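Local coordinates for protein anti-sigma-E factor RseA (Escherichia coli, PDB 1OR7) that acts as an anti-sigma factor, holding the extracytoplasmic function sigma factor sigma-E inactive until regulated intramembrane proteolysis releases it, at residues B[45-48]-B[49-53]. Sequence-based numbering, arbitrary orientation.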
ATOM      1  N   GLY B  45       1.317   1.831 -10.586  1.00 17.64           N
ATOM      2  CA  GLY B  45       2.418   2.769 -10.563  1.00 17.74           C
ATOM      3  C   GLY B  45       2.436   3.575  -9.283  1.00 17.56           C
ATOM      4  O   GLY B  45       2.960   4.688  -9.291  1.00 16.85           O
ATOM      5  N   ASP B  46       1.880   3.010  -8.200  1.00 16.59           N
ATOM      6  CA  ASP B  46       1.823   3.657  -6.902  1.00 16.01           C
ATOM      7  C   ASP B  46       2.976   3.227  -5.995  1.00 16.24           C
ATOM      8  O   ASP B  46       2.752   2.664  -4.892  1.00 15.16           O
ATOM      9  CB  ASP B  46       0.528   3.255  -6.200  1.00 16.84           C
ATOM     10  CG  ASP B  46      -0.710   3.930  -6.793  1.00 17.00           C
ATOM     11  OD1 ASP B  46      -0.586   5.040  -7.301  1.00 14.43           O
ATOM     12  OD2 ASP B  46      -1.837   3.411  -6.787  1.00 17.41           O
ATOM     13  N   THR B  47       4.197   3.424  -6.469  1.00 15.81           N
ATOM     14  CA  THR B  47       5.404   3.030  -5.740  1.00 15.10           C
ATOM     15  C   THR B  47       6.440   4.126  -5.792  1.00 14.14           C
ATOM     16  O   THR B  47       6.470   4.944  -6.703  1.00 13.48           O
ATOM     17  CB  THR B  47       6.021   1.779  -6.365  1.00 15.51           C
ATOM     18  OG1 THR B  47       6.201   1.994  -7.775  1.00 16.01           O
ATOM     19  CG2 THR B  47       5.068   0.593  -6.294  1.00 15.68           C
ATOM     20  N   PRO B  48       7.295   4.177  -4.796  1.00 12.82           N
ATOM     21  CA  PRO B  48       8.398   5.113  -4.868  1.00 12.76           C
ATOM     22  C   PRO B  48       9.408   4.424  -5.775  1.00 12.04           C
ATOM     23  O   PRO B  48       9.162   3.322  -6.240  1.00 12.78           O
ATOM     24  CB  PRO B  48       8.930   5.169  -3.437  1.00 12.61           C
ATOM     25  CG  PRO B  48       8.353   3.995  -2.732  1.00 13.05           C
ATOM     26  CD  PRO B  48       7.322   3.349  -3.590  1.00 12.73           C
ATOM     27  N   GLU B  49      10.531   5.050  -6.007  1.00 12.02           N
ATOM     28  CA  GLU B  49      11.576   4.459  -6.821  1.00 11.53           C
ATOM     29  C   GLU B  49      12.167   3.231  -6.120  1.00 11.07           C
ATOM     30  O   GLU B  49      12.455   2.212  -6.745  1.00 11.21           O
ATOM     31  CB  GLU B  49      12.649   5.517  -7.071  1.00 12.24           C
ATOM     32  CG  GLU B  49      13.783   5.057  -7.975  1.00 13.19           C
ATOM     33  CD  GLU B  49      14.603   6.188  -8.576  1.00 17.83           C
ATOM     34  OE1 GLU B  49      15.486   6.763  -7.877  1.00 15.28           O
ATOM     35  OE2 GLU B  49      14.386   6.478  -9.777  1.00 20.72           O
ATOM     36  N   VAL B  50      12.360   3.335  -4.818  1.00 10.47           N
ATOM     37  CA  VAL B  50      12.900   2.249  -4.060  1.00 10.02           C
ATOM     38  C   VAL B  50      11.841   1.780  -3.067  1.00 10.68           C
ATOM     39  O   VAL B  50      11.366   2.552  -2.236  1.00 11.57           O
ATOM     40  CB  VAL B  50      14.135   2.678  -3.293  1.00 10.22           C
ATOM     41  CG1 VAL B  50      14.704   1.523  -2.516  1.00 10.83           C
ATOM     42  CG2 VAL B  50      15.228   3.211  -4.221  1.00  9.08           C
ATOM     43  N   LEU B  51      11.448   0.517  -3.187  1.00 10.68           N
ATOM     44  CA  LEU B  51      10.531  -0.091  -2.269  1.00 10.63           C
ATOM     45  C   LEU B  51      11.242  -0.510  -0.994  1.00 10.95           C
ATOM     46  O   LEU B  51      12.324  -1.073  -1.033  1.00 10.03           O
ATOM     47  CB  LEU B  51       9.960  -1.348  -2.886  1.00 11.46           C
ATOM     48  CG  LEU B  51       9.048  -1.104  -4.078  1.00 11.61           C
ATOM     49  CD1 LEU B  51       8.942  -2.371  -4.859  1.00 13.85           C
ATOM     50  CD2 LEU B  51       7.714  -0.632  -3.593  1.00 13.24           C
ATOM     51  N   HIS B  52      10.619  -0.225   0.136  1.00 11.80           N
ATOM     52  CA  HIS B  52      11.088  -0.685   1.412  1.00 13.34           C
ATOM     53  C   HIS B  52      10.059  -1.673   1.928  1.00 14.48           C
ATOM     54  O   HIS B  52       8.873  -1.395   1.914  1.00 15.82           O
ATOM     55  CB  HIS B  52      11.180   0.494   2.353  1.00 13.39           C
ATOM     56  CG  HIS B  52      12.297   1.426   2.026  1.00 13.69           C
ATOM     57  ND1 HIS B  52      13.444   1.501   2.784  1.00 14.67           N
ATOM     58  CD2 HIS B  52      12.451   2.313   1.021  1.00 12.54           C
ATOM     59  CE1 HIS B  52      14.259   2.388   2.256  1.00 14.16           C
ATOM     60  NE2 HIS B  52      13.680   2.899   1.188  1.00 14.57           N
ATOM     61  N   PHE B  53      10.490  -2.821   2.402  1.00 15.96           N
ATOM     62  CA  PHE B  53       9.529  -3.833   2.831  1.00 16.77           C
ATOM     63  C   PHE B  53       9.353  -3.913   4.333  1.00 17.46           C
ATOM     64  O   PHE B  53       8.695  -4.836   4.818  1.00 19.18           O
ATOM     65  CB  PHE B  53       9.963  -5.205   2.323  1.00 16.67           C
ATOM     66  CG  PHE B  53       9.947  -5.317   0.855  1.00 17.32           C
ATOM     67  CD1 PHE B  53      11.098  -5.563   0.154  1.00 20.23           C
ATOM     68  CD2 PHE B  53       8.765  -5.188   0.169  1.00 19.03           C
ATOM     69  CE1 PHE B  53      11.075  -5.665  -1.222  1.00 22.29           C
ATOM     70  CE2 PHE B  53       8.731  -5.278  -1.177  1.00 20.83           C
ATOM     71  CZ  PHE B  53       9.883  -5.502  -1.893  1.00 19.90           C
TER
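Pro48 and Leu51 meet where the loop after helix 27-44 bends into the short strand 50-52. Helix 27-44 closes in a Schellman motif, with Gly45 just past its end at positive phi (74°). Within the loop, Thr47 N makes a weak hydrogen bond to Gly45 O (3.3 Å). Strand 50-52 pairs antiparallel with a strand of another protein's chain, probably sigma-E, and so extends a sheet across the interface. The bend belongs to the N-terminal cytoplasmic domain, which is sufficient to repress sigma-E.

The Pro48 ring fills the inside of the bend. Its CB lies 3.8 Å from Val50 O. Its CG lies 3.4 Å from Val50 O. Its CD reaches the methyl Leu51 CD2 at 4.0 Å, and the two side chains cross at about a right angle. Leu51 has CG beside its own backbone N (chi1 -68°), and its CD2 methyl lies against Thr47 and Pro48. The same methyl touches Thr47 CG2 at 4.0 Å. Thr47 places CG2 beside its backbone N and OG1 between N and the carbonyl carbon (chi1 52°). That OG1 makes a weak hydrogen bond to a polar side chain of the other protein.

The bond to CB of Glu49 leads away from residues 45-48, and its chain runs on extended beyond CG. Pro48 O is hydrogen-bonded to a polar side chain of the other protein; Val50 N lies 3.5 Å from this oxygen, at an angle too poor for a bond.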